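Local coordinates for protein SusD homolog (PDB 3IHV) that probably binds glycans at the outer membrane of Bacteroides thetaiotaomicron for uptake, like other SusD-type proteins, at residues K240-L245 against R427-G432; D22-V27 against T114-E119; Q79-L84 against P517-D522. One frame throughout, in Å; residues are numbered along the deposited sequence.

Contact 1: K240-L245 against R427-G432; sequences KDYEQL and RRRGYG. With EDO (1,2-ethanediol), chain O.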
loop_
_atom_site.group_PDB
_atom_site.type_symbol
_atom_site.label_atom_id
_atom_site.label_comp_id
_atom_site.label_asym_id
_atom_site.label_seq_id
_atom_site.Cartn_x
_atom_site.Cartn_y
_atom_site.Cartn_z
ATOM N N LYS A 240 -15.694 -0.557 13.885
ATOM C CA LYS A 240 -17.015 0.102 13.855
ATOM C C LYS A 240 -16.928 1.488 13.209
ATOM O O LYS A 240 -17.722 1.812 12.325
ATOM C CB LYS A 240 -17.605 0.197 15.266
ATOM C CG LYS A 240 -18.941 0.931 15.315
ATOM C CD LYS A 240 -19.510 0.977 16.754
ATOM C CE LYS A 240 -20.701 1.904 16.812
ATOM N NZ LYS A 240 -21.440 1.863 18.122
ATOM N N ASP A 241 -15.940 2.271 13.663
ATOM C CA ASP A 241 -15.744 3.634 13.205
ATOM C C ASP A 241 -14.565 3.778 12.246
ATOM O O ASP A 241 -13.431 3.497 12.600
ATOM C CB ASP A 241 -15.532 4.543 14.393
ATOM C CG ASP A 241 -16.717 4.568 15.308
ATOM O OD1 ASP A 241 -17.860 4.671 14.821
ATOM O OD2 ASP A 241 -16.497 4.519 16.537
ATOM N N TYR A 242 -14.841 4.232 11.036
ATOM C CA TYR A 242 -13.774 4.420 10.029
ATOM C C TYR A 242 -12.651 5.279 10.560
ATOM O O TYR A 242 -11.486 4.998 10.284
ATOM C CB TYR A 242 -14.343 5.065 8.786
ATOM C CG TYR A 242 -13.447 5.025 7.595
ATOM C CD1 TYR A 242 -13.237 3.828 6.886
ATOM C CD2 TYR A 242 -12.873 6.178 7.103
ATOM C CE1 TYR A 242 -12.443 3.807 5.757
ATOM C CE2 TYR A 242 -12.104 6.161 5.987
ATOM C CZ TYR A 242 -11.877 4.986 5.315
ATOM O OH TYR A 242 -11.063 5.030 4.211
ATOM N N GLU A 243 -13.015 6.319 11.304
ATOM C CA GLU A 243 -12.030 7.239 11.878
ATOM C C GLU A 243 -11.029 6.523 12.792
ATOM O O GLU A 243 -9.877 6.901 12.870
ATOM C CB GLU A 243 -12.728 8.405 12.599
ATOM C CG GLU A 243 -11.743 9.418 13.208
ATOM C CD GLU A 243 -12.398 10.666 13.779
ATOM O OE1 GLU A 243 -13.588 10.893 13.529
ATOM O OE2 GLU A 243 -11.705 11.395 14.513
ATOM N N GLN A 244 -11.488 5.479 13.481
ATOM C CA GLN A 244 -10.633 4.730 14.385
ATOM C C GLN A 244 -9.428 4.142 13.686
ATOM O O GLN A 244 -8.375 3.967 14.298
ATOM C CB GLN A 244 -11.440 3.637 15.127
ATOM C CG GLN A 244 -10.711 3.075 16.342
ATOM C CD GLN A 244 -10.522 4.117 17.447
ATOM O OE1 GLN A 244 -11.459 4.802 17.813
ATOM N NE2 GLN A 244 -9.315 4.208 17.992
ATOM N N LEU A 245 -9.567 3.741 12.418
ATOM C CA LEU A 245 -8.408 3.269 11.711
ATOM C C LEU A 245 -7.260 4.289 11.686
ATOM O O LEU A 245 -6.075 3.905 11.778
ATOM C CB LEU A 245 -8.760 2.949 10.244
ATOM C CG LEU A 245 -9.653 1.742 9.969
ATOM C CD1 LEU A 245 -10.270 1.811 8.597
ATOM C CD2 LEU A 245 -8.861 0.425 10.193
ATOM N N ARG A 427 -19.675 -0.792 2.623
ATOM C CA ARG A 427 -20.503 0.408 2.431
ATOM C C ARG A 427 -21.202 0.825 3.743
ATOM O O ARG A 427 -21.265 2.009 4.087
ATOM C CB ARG A 427 -21.611 0.128 1.413
ATOM C CG ARG A 427 -21.217 -0.368 0.030
ATOM C CD ARG A 427 -20.987 0.653 -0.935
ATOM N NE ARG A 427 -22.117 1.593 -1.069
ATOM C CZ ARG A 427 -21.943 2.845 -1.483
ATOM N NH1 ARG A 427 -20.728 3.260 -1.851
ATOM N NH2 ARG A 427 -22.963 3.691 -1.515
ATOM N N ARG A 428 -21.732 -0.143 4.478
ATOM C CA ARG A 428 -22.422 0.180 5.720
ATOM C C ARG A 428 -21.481 0.843 6.723
ATOM O O ARG A 428 -21.805 1.830 7.365
ATOM C CB ARG A 428 -23.049 -1.097 6.296
ATOM C CG ARG A 428 -24.222 -1.562 5.427
ATOM C CD ARG A 428 -24.702 -2.936 5.799
ATOM N NE ARG A 428 -25.811 -3.359 4.976
ATOM C CZ ARG A 428 -26.520 -4.471 5.172
ATOM N NH1 ARG A 428 -26.233 -5.300 6.175
ATOM N NH2 ARG A 428 -27.533 -4.765 4.357
ATOM N N ARG A 429 -20.297 0.267 6.888
ATOM C CA ARG A 429 -19.353 0.863 7.814
ATOM C C ARG A 429 -19.006 2.284 7.312
ATOM O O ARG A 429 -18.888 3.223 8.125
ATOM C CB ARG A 429 -18.112 -0.038 7.946
ATOM C CG ARG A 429 -17.192 0.289 9.089
ATOM C CD ARG A 429 -16.163 1.344 8.745
ATOM N NE ARG A 429 -15.206 0.875 7.780
ATOM C CZ ARG A 429 -14.084 0.216 8.052
ATOM N NH1 ARG A 429 -13.751 -0.103 9.309
ATOM N NH2 ARG A 429 -13.274 -0.113 7.062
ATOM N N GLY A 430 -18.820 2.412 5.998
ATOM C CA GLY A 430 -18.456 3.690 5.367
ATOM C C GLY A 430 -19.513 4.769 5.489
ATOM O O GLY A 430 -19.200 5.964 5.382
ATOM N N TYR A 431 -20.762 4.364 5.740
ATOM C CA TYR A 431 -21.863 5.294 5.992
ATOM C C TYR A 431 -22.191 5.443 7.479
ATOM O O TYR A 431 -23.237 6.004 7.852
ATOM C CB TYR A 431 -23.086 4.878 5.184
ATOM C CG TYR A 431 -23.011 5.330 3.727
ATOM C CD1 TYR A 431 -22.063 4.822 2.854
ATOM C CD2 TYR A 431 -23.921 6.267 3.224
ATOM C CE1 TYR A 431 -21.992 5.251 1.525
ATOM C CE2 TYR A 431 -23.857 6.691 1.915
ATOM C CZ TYR A 431 -22.903 6.183 1.069
ATOM O OH TYR A 431 -22.844 6.592 -0.241
ATOM N N GLY A 432 -21.308 4.931 8.335
ATOM C CA GLY A 432 -21.492 5.049 9.786
ATOM C C GLY A 432 -22.510 4.085 10.372
ATOM O O GLY A 432 -23.122 4.367 11.405
HETATM C C1 EDO O . -11.550 4.829 21.041
HETATM O O1 EDO O . -12.323 5.674 20.177
HETATM C C2 EDO O . -10.349 5.594 21.566
HETATM O O2 EDO O . -9.456 5.977 20.503
HETATM O O HOH W 1 -17.788 3.918 10.581
#
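R429, in the last turn of helix 417-430, reaches across to K240, Y242 and L245 on the segment 240-245; its own helix closes just beyond in a Schellman motif, with G432 at the C-prime position and G432 N bonded to R429 O. From CB the arginine chain leaves anti to the backbone N (chi1 -167°), then bends at chi2 and chi3, which turns its end toward the neighbouring helix. CG rests 3.6 Å from K240 O. CD lies beside the backbone N of Y242, and NE comes to the edge of the Y242 ring, in its plane, 3.7 Å from CD1. The guanidinium is turned 73° from that ring, so one of its faces receives the ring edge at CD1. At the tip NH2 approaches L245 CD1 at 3.9 Å, while the charge of the guanidinium is met elsewhere: NH1 forms a salt bridge with E258 and a hydrogen bond with L239 O, and NH2 a salt bridge with E462, whose backbone O also takes the Y242 hydroxyl. A methionine in place of R429 would probably leave E258 and E462 without their buried positive mate and the Y242 edge without its flat cover. The backbones are bridged by one water, which donates to K240 O at 2.7 Å and to R429 O at 2.8 Å and accepts from Y242 N at 3.0 Å.

Contact 2: D22-V27 against T114-E119; sequences DVLLGV and TLYIAE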
loop_
_atom_site.group_PDB
_atom_site.type_symbol
_atom_site.label_atom_id
_atom_site.label_comp_id
_atom_site.label_asym_id
_atom_site.label_seq_id
_atom_site.Cartn_x
_atom_site.Cartn_y
_atom_site.Cartn_z
ATOM N N ASP A 22 15.072 -12.888 16.850
ATOM C CA ASP A 22 15.880 -11.681 16.615
ATOM C C ASP A 22 16.223 -11.552 15.123
ATOM O O ASP A 22 16.106 -10.461 14.533
ATOM C CB ASP A 22 17.141 -11.745 17.512
ATOM C CG ASP A 22 18.041 -10.504 17.403
ATOM O OD1 ASP A 22 17.531 -9.373 17.311
ATOM O OD2 ASP A 22 19.286 -10.681 17.460
ATOM N N VAL A 23 16.629 -12.665 14.499
ATOM C CA VAL A 23 16.999 -12.658 13.057
ATOM C C VAL A 23 15.755 -12.433 12.201
ATOM O O VAL A 23 15.768 -11.667 11.222
ATOM C CB VAL A 23 17.722 -13.944 12.641
ATOM C CG1 VAL A 23 18.023 -13.904 11.141
ATOM C CG2 VAL A 23 19.007 -14.178 13.524
ATOM N N LEU A 24 14.636 -13.043 12.594
ATOM C CA LEU A 24 13.364 -12.828 11.883
ATOM C C LEU A 24 12.942 -11.365 11.885
ATOM O O LEU A 24 12.497 -10.829 10.888
ATOM C CB LEU A 24 12.231 -13.655 12.517
ATOM C CG LEU A 24 10.833 -13.409 11.978
ATOM C CD1 LEU A 24 10.710 -13.875 10.551
ATOM C CD2 LEU A 24 9.803 -14.115 12.892
ATOM N N LEU A 25 13.077 -10.702 13.020
ATOM C CA LEU A 25 12.738 -9.302 13.115
ATOM C C LEU A 25 13.594 -8.452 12.164
ATOM O O LEU A 25 13.133 -7.416 11.701
ATOM C CB LEU A 25 12.819 -8.821 14.574
ATOM C CG LEU A 25 11.686 -9.356 15.491
ATOM C CD1 LEU A 25 11.893 -8.799 16.906
ATOM C CD2 LEU A 25 10.326 -9.043 15.021
ATOM N N GLY A 26 14.809 -8.899 11.859
ATOM C CA GLY A 26 15.639 -8.224 10.868
ATOM C C GLY A 26 15.084 -8.315 9.445
ATOM O O GLY A 26 15.320 -7.421 8.599
ATOM N N VAL A 27 14.352 -9.395 9.145
ATOM C CA VAL A 27 13.688 -9.510 7.862
ATOM C C VAL A 27 12.563 -8.462 7.806
ATOM O O VAL A 27 12.417 -7.724 6.816
ATOM C CB VAL A 27 13.111 -10.941 7.597
ATOM C CG1 VAL A 27 12.570 -11.033 6.141
ATOM C CG2 VAL A 27 14.202 -12.022 7.856
ATOM N N THR A 114 8.411 -23.025 13.515
ATOM C CA THR A 114 7.544 -23.186 12.350
ATOM C C THR A 114 6.760 -21.899 12.072
ATOM O O THR A 114 6.574 -21.507 10.923
ATOM C CB THR A 114 6.589 -24.406 12.451
ATOM O OG1 THR A 114 5.643 -24.239 13.524
ATOM C CG2 THR A 114 7.401 -25.695 12.634
ATOM N N LEU A 115 6.311 -21.241 13.128
ATOM C CA LEU A 115 5.633 -19.958 12.947
ATOM C C LEU A 115 6.585 -18.945 12.301
ATOM O O LEU A 115 6.211 -18.232 11.369
ATOM C CB LEU A 115 5.097 -19.422 14.277
ATOM C CG LEU A 115 4.107 -20.280 15.044
ATOM C CD1 LEU A 115 3.423 -19.437 16.152
ATOM C CD2 LEU A 115 3.072 -20.904 14.103
ATOM N N TYR A 116 7.821 -18.899 12.786
ATOM C CA TYR A 116 8.806 -17.969 12.251
ATOM C C TYR A 116 9.156 -18.269 10.803
ATOM O O TYR A 116 9.371 -17.326 10.029
ATOM C CB TYR A 116 10.084 -17.902 13.123
ATOM C CG TYR A 116 9.894 -17.571 14.581
ATOM C CD1 TYR A 116 8.738 -16.975 15.060
ATOM C CD2 TYR A 116 10.904 -17.828 15.480
ATOM C CE1 TYR A 116 8.606 -16.708 16.407
ATOM C CE2 TYR A 116 10.790 -17.516 16.794
ATOM C CZ TYR A 116 9.644 -16.956 17.252
ATOM O OH TYR A 116 9.557 -16.694 18.605
ATOM N N ILE A 117 9.195 -19.563 10.431
ATOM C CA ILE A 117 9.394 -19.985 9.058
ATOM C C ILE A 117 8.255 -19.441 8.226
ATOM O O ILE A 117 8.473 -18.887 7.142
ATOM C CB ILE A 117 9.500 -21.538 8.932
ATOM C CG1 ILE A 117 10.850 -22.016 9.504
ATOM C CG2 ILE A 117 9.323 -21.996 7.457
ATOM C CD1 ILE A 117 10.918 -23.538 9.837
ATOM N N ALA A 118 7.032 -19.576 8.742
ATOM C CA ALA A 118 5.862 -19.088 8.039
ATOM C C ALA A 118 5.916 -17.567 7.832
ATOM O O ALA A 118 5.535 -17.062 6.769
ATOM C CB ALA A 118 4.568 -19.495 8.835
ATOM N N GLU A 119 6.310 -16.831 8.868
ATOM C CA GLU A 119 6.454 -15.362 8.800
ATOM C C GLU A 119 7.487 -14.951 7.779
ATOM O O GLU A 119 7.246 -14.043 6.987
ATOM C CB GLU A 119 6.805 -14.758 10.160
ATOM C CG GLU A 119 5.707 -14.916 11.191
ATOM C CD GLU A 119 6.092 -14.289 12.506
ATOM O OE1 GLU A 119 6.401 -13.070 12.488
ATOM O OE2 GLU A 119 6.102 -14.991 13.554
#
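L24 of helix 17-29 meets Y116 and E119, residues one turn apart on helix 107-135, in a helix-helix packing within the mainly helical N-terminal part, consistent with the TPR-like helical packing of the SusD family. The tight part is small and rests on the two methyls of L24. With CG anti to the backbone N (chi1 173°), the leucine extends from its helix toward the other and places both methyls against Y116 and E119. CD1 sits 3.7 Å from the backbone O of Y116 and 4.0 Å from E119 CB. CD2 enters the angle between the two side chains: it lies 3.7 Å from Y116 CD1, approaching the ring obliquely, and 3.6 Å from E119 OE1. The L24 and E119 side chains cross at about a right angle, and CD2 touches CD and OE1 of the carboxylate as well as CB.

No hydrogen bond joins the two segments, and their closest CA atoms, those of L24 and Y116, stand 6.9 Å apart. The carboxylate is nevertheless buried and held from outside: OE1 is bonded to the Y28 hydroxyl, and OE2 makes salt bridges with R186 and R192, which would probably favour the ionised form.

Away from L24 the contact slackens quickly. L25 CD2 comes no nearer to 114-119 than 6.2 Å, at E119 OE1, and V27 turns to L123 and F127 farther along helix 107-135. D22 is on the solvent side, while T114 and I117 stand clear of the interface. Within the packed centre, L24 CD2 also lies 3.8 Å from Y116 CB, closing over the base of the tyrosine side chain.

Contact 3: Q79-L84 against P517-D522; sequences QTWAAL and PIPQRD. With EDO (1,2-ethanediol), chain I; EDO (1,2-ethanediol), chain J.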
loop_
_atom_site.group_PDB
_atom_site.type_symbol
_atom_site.label_atom_id
_atom_site.label_comp_id
_atom_site.label_asym_id
_atom_site.label_seq_id
_atom_site.Cartn_x
_atom_site.Cartn_y
_atom_site.Cartn_z
ATOM N N GLN A 79 16.944 1.764 -6.056
ATOM C CA GLN A 79 16.982 1.548 -4.614
ATOM C C GLN A 79 15.903 0.579 -4.113
ATOM O O GLN A 79 16.152 -0.236 -3.221
ATOM C CB GLN A 79 16.861 2.889 -3.891
ATOM C CG GLN A 79 18.111 3.764 -4.057
ATOM C CD GLN A 79 17.933 5.183 -3.534
ATOM O OE1 GLN A 79 16.823 5.677 -3.391
ATOM N NE2 GLN A 79 19.054 5.847 -3.251
ATOM N N THR A 80 14.703 0.671 -4.693
ATOM C CA THR A 80 13.622 -0.232 -4.311
ATOM C C THR A 80 13.911 -1.650 -4.803
ATOM O O THR A 80 13.724 -2.619 -4.054
ATOM C CB THR A 80 12.271 0.275 -4.768
ATOM O OG1 THR A 80 11.954 1.471 -4.059
ATOM C CG2 THR A 80 11.196 -0.753 -4.501
ATOM N N TRP A 81 14.406 -1.764 -6.039
ATOM C CA TRP A 81 14.783 -3.068 -6.573
ATOM C C TRP A 81 15.786 -3.717 -5.609
ATOM O O TRP A 81 15.605 -4.867 -5.199
ATOM C CB TRP A 81 15.350 -2.911 -7.981
ATOM C CG TRP A 81 15.970 -4.094 -8.631
ATOM C CD1 TRP A 81 17.272 -4.506 -8.541
ATOM C CD2 TRP A 81 15.343 -4.943 -9.595
ATOM N NE1 TRP A 81 17.480 -5.593 -9.373
ATOM C CE2 TRP A 81 16.310 -5.872 -10.036
ATOM C CE3 TRP A 81 14.061 -5.004 -10.124
ATOM C CZ2 TRP A 81 16.022 -6.846 -10.965
ATOM C CZ3 TRP A 81 13.770 -5.991 -11.066
ATOM C CH2 TRP A 81 14.752 -6.880 -11.478
ATOM N N ALA A 82 16.821 -2.966 -5.230
ATOM C CA ALA A 82 17.848 -3.455 -4.312
ATOM C C ALA A 82 17.275 -3.788 -2.937
ATOM O O ALA A 82 17.638 -4.791 -2.350
ATOM C CB ALA A 82 19.013 -2.429 -4.195
ATOM N N ALA A 83 16.389 -2.963 -2.418
ATOM C CA ALA A 83 15.825 -3.209 -1.091
ATOM C C ALA A 83 14.968 -4.473 -1.063
ATOM O O ALA A 83 15.021 -5.272 -0.107
ATOM C CB ALA A 83 15.004 -1.978 -0.591
ATOM N N LEU A 84 14.172 -4.695 -2.109
ATOM C CA LEU A 84 13.354 -5.913 -2.178
ATOM C C LEU A 84 14.253 -7.119 -2.179
ATOM O O LEU A 84 14.009 -8.103 -1.457
ATOM C CB LEU A 84 12.438 -5.879 -3.425
ATOM C CG LEU A 84 11.260 -4.889 -3.278
ATOM C CD1 LEU A 84 10.580 -4.463 -4.650
ATOM C CD2 LEU A 84 10.180 -5.484 -2.283
ATOM N N PRO A 517 10.851 0.364 -15.115
ATOM C CA PRO A 517 11.921 -0.263 -15.852
ATOM C C PRO A 517 12.760 -1.146 -14.938
ATOM O O PRO A 517 12.814 -0.916 -13.728
ATOM C CB PRO A 517 12.791 0.926 -16.285
ATOM C CG PRO A 517 12.593 1.962 -15.145
ATOM C CD PRO A 517 11.145 1.766 -14.766
ATOM N N ILE A 518 13.455 -2.104 -15.528
ATOM C CA ILE A 518 14.454 -2.858 -14.795
ATOM C C ILE A 518 15.549 -1.792 -14.606
ATOM O O ILE A 518 15.863 -1.096 -15.550
ATOM C CB ILE A 518 15.009 -4.009 -15.630
ATOM C CG1 ILE A 518 13.870 -4.945 -16.078
ATOM C CG2 ILE A 518 16.098 -4.737 -14.846
ATOM C CD1 ILE A 518 12.975 -5.509 -14.985
ATOM N N PRO A 519 16.073 -1.610 -13.386
ATOM C CA PRO A 519 17.063 -0.531 -13.221
ATOM C C PRO A 519 18.241 -0.637 -14.182
ATOM O O PRO A 519 18.771 -1.728 -14.439
ATOM C CB PRO A 519 17.511 -0.663 -11.763
ATOM C CG PRO A 519 16.397 -1.381 -11.074
ATOM C CD PRO A 519 15.796 -2.304 -12.116
ATOM N N GLN A 520 18.650 0.494 -14.717
ATOM C CA GLN A 520 19.735 0.485 -15.685
ATOM C C GLN A 520 21.003 -0.138 -15.122
ATOM O O GLN A 520 21.703 -0.843 -15.824
ATOM C CB GLN A 520 20.039 1.901 -16.162
ATOM C CG GLN A 520 20.975 1.925 -17.361
ATOM C CD GLN A 520 20.353 1.241 -18.570
ATOM O OE1 GLN A 520 19.202 1.494 -18.910
ATOM N NE2 GLN A 520 21.133 0.357 -19.230
ATOM N N ARG A 521 21.309 0.136 -13.856
ATOM C CA ARG A 521 22.495 -0.430 -13.228
ATOM C C ARG A 521 22.483 -1.943 -13.332
ATOM O O ARG A 521 23.501 -2.546 -13.617
ATOM C CB ARG A 521 22.578 -0.057 -11.751
ATOM C CG ARG A 521 23.808 -0.688 -11.031
ATOM C CD ARG A 521 23.696 -0.635 -9.487
ATOM N NE ARG A 521 24.622 -1.583 -8.821
ATOM C CZ ARG A 521 24.328 -2.824 -8.397
ATOM N NH1 ARG A 521 23.113 -3.372 -8.531
ATOM N NH2 ARG A 521 25.281 -3.544 -7.809
ATOM N N ASP A 522 21.325 -2.551 -13.090
ATOM C CA ASP A 522 21.190 -4.006 -13.170
ATOM C C ASP A 522 21.193 -4.524 -14.587
ATOM O O ASP A 522 21.796 -5.558 -14.870
ATOM C CB ASP A 522 19.971 -4.464 -12.358
ATOM C CG ASP A 522 20.078 -4.026 -10.912
ATOM O OD1 ASP A 522 20.727 -4.745 -10.127
ATOM O OD2 ASP A 522 19.664 -2.917 -10.564
HETATM C C1 EDO I . 19.801 -9.198 -8.709
HETATM O O1 EDO I . 19.871 -8.295 -7.626
HETATM C C2 EDO I . 18.733 -8.759 -9.656
HETATM O O2 EDO I . 19.271 -7.835 -10.618
HETATM C C1 EDO J . 23.239 -7.224 -10.535
HETATM O O1 EDO J . 21.819 -7.114 -10.339
HETATM C C2 EDO J . 23.949 -7.259 -9.202
HETATM O O2 EDO J . 23.302 -8.205 -8.357
#
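W81 gives up more surface than any other residue in this contact, and it does so to I518 and P519 in the loop leading into the short helix 520-525, and to D522 in its first turn. The indole projects from helix 75-101 with CG anti to the backbone N (chi1 172°), which brings it out to the proline. P519, at the N-cap position of helix 520-525, lies across the indole at about a right angle. Its CD stands over one face in a CH-pi contact, 4.0 Å from the centroid of the five-membered ring and 25° off the ring normal. CG of the same proline shifts toward the root of the side chain, 3.6 Å from W81 CB. The arrangement is a proline-aromatic CH-pi contact, in which CD lies over the face and CG near the base of the indole.

I518 adds to the six-membered end: its CD1 is 4.0 Å from W81 CZ3, and CG2 lies over the same face as the proline. At the pyrrole end D522 approaches obliquely, its carboxylate turned 47° from the ring, with CG 3.4 Å from W81 NE1. The indole N-H makes a weak hydrogen bond to O2 of an ethanediol lying at the ring edge, probably from the crystallisation liquor. D522 OD1 accepts a hydrogen bond from O1 of a second ethanediol at 2.6 Å and pairs with R521 NH1 in a salt bridge; OD2 is buried without a partner in the model.

Around this packing the indole also meets F135 edge-to-face and touches L131, both of helix 107-135, and its ring meets that of Y85 one turn on in helix 75-101. The tryptophan is thus wedged between helix 107-135 and the C-terminal loop that leads into helix 520-525.

Overall arrangement
Contacts 2 and 3 are neighbours, their centres 25 Å apart and their nearest atoms about 8 Å, and contact 3 brings the C-terminal segment 517-522 onto the N-terminal helices. Contact 3 uses helix 75-101 and contact 2 the helix that follows it, 107-135. Along the chain their segments alternate, so the two closures interlock. Contact 1 is remote, with its centre 33 Å from that of contact 2 and 38 Å from that of contact 3, on the opposite side of the chain's centre from contact 3. It is nested within the long loop that contact 3 closes between residues 79-84 and 517-522. The L245 side chain of contact 1 is about 14 Å from a bound sodium ion.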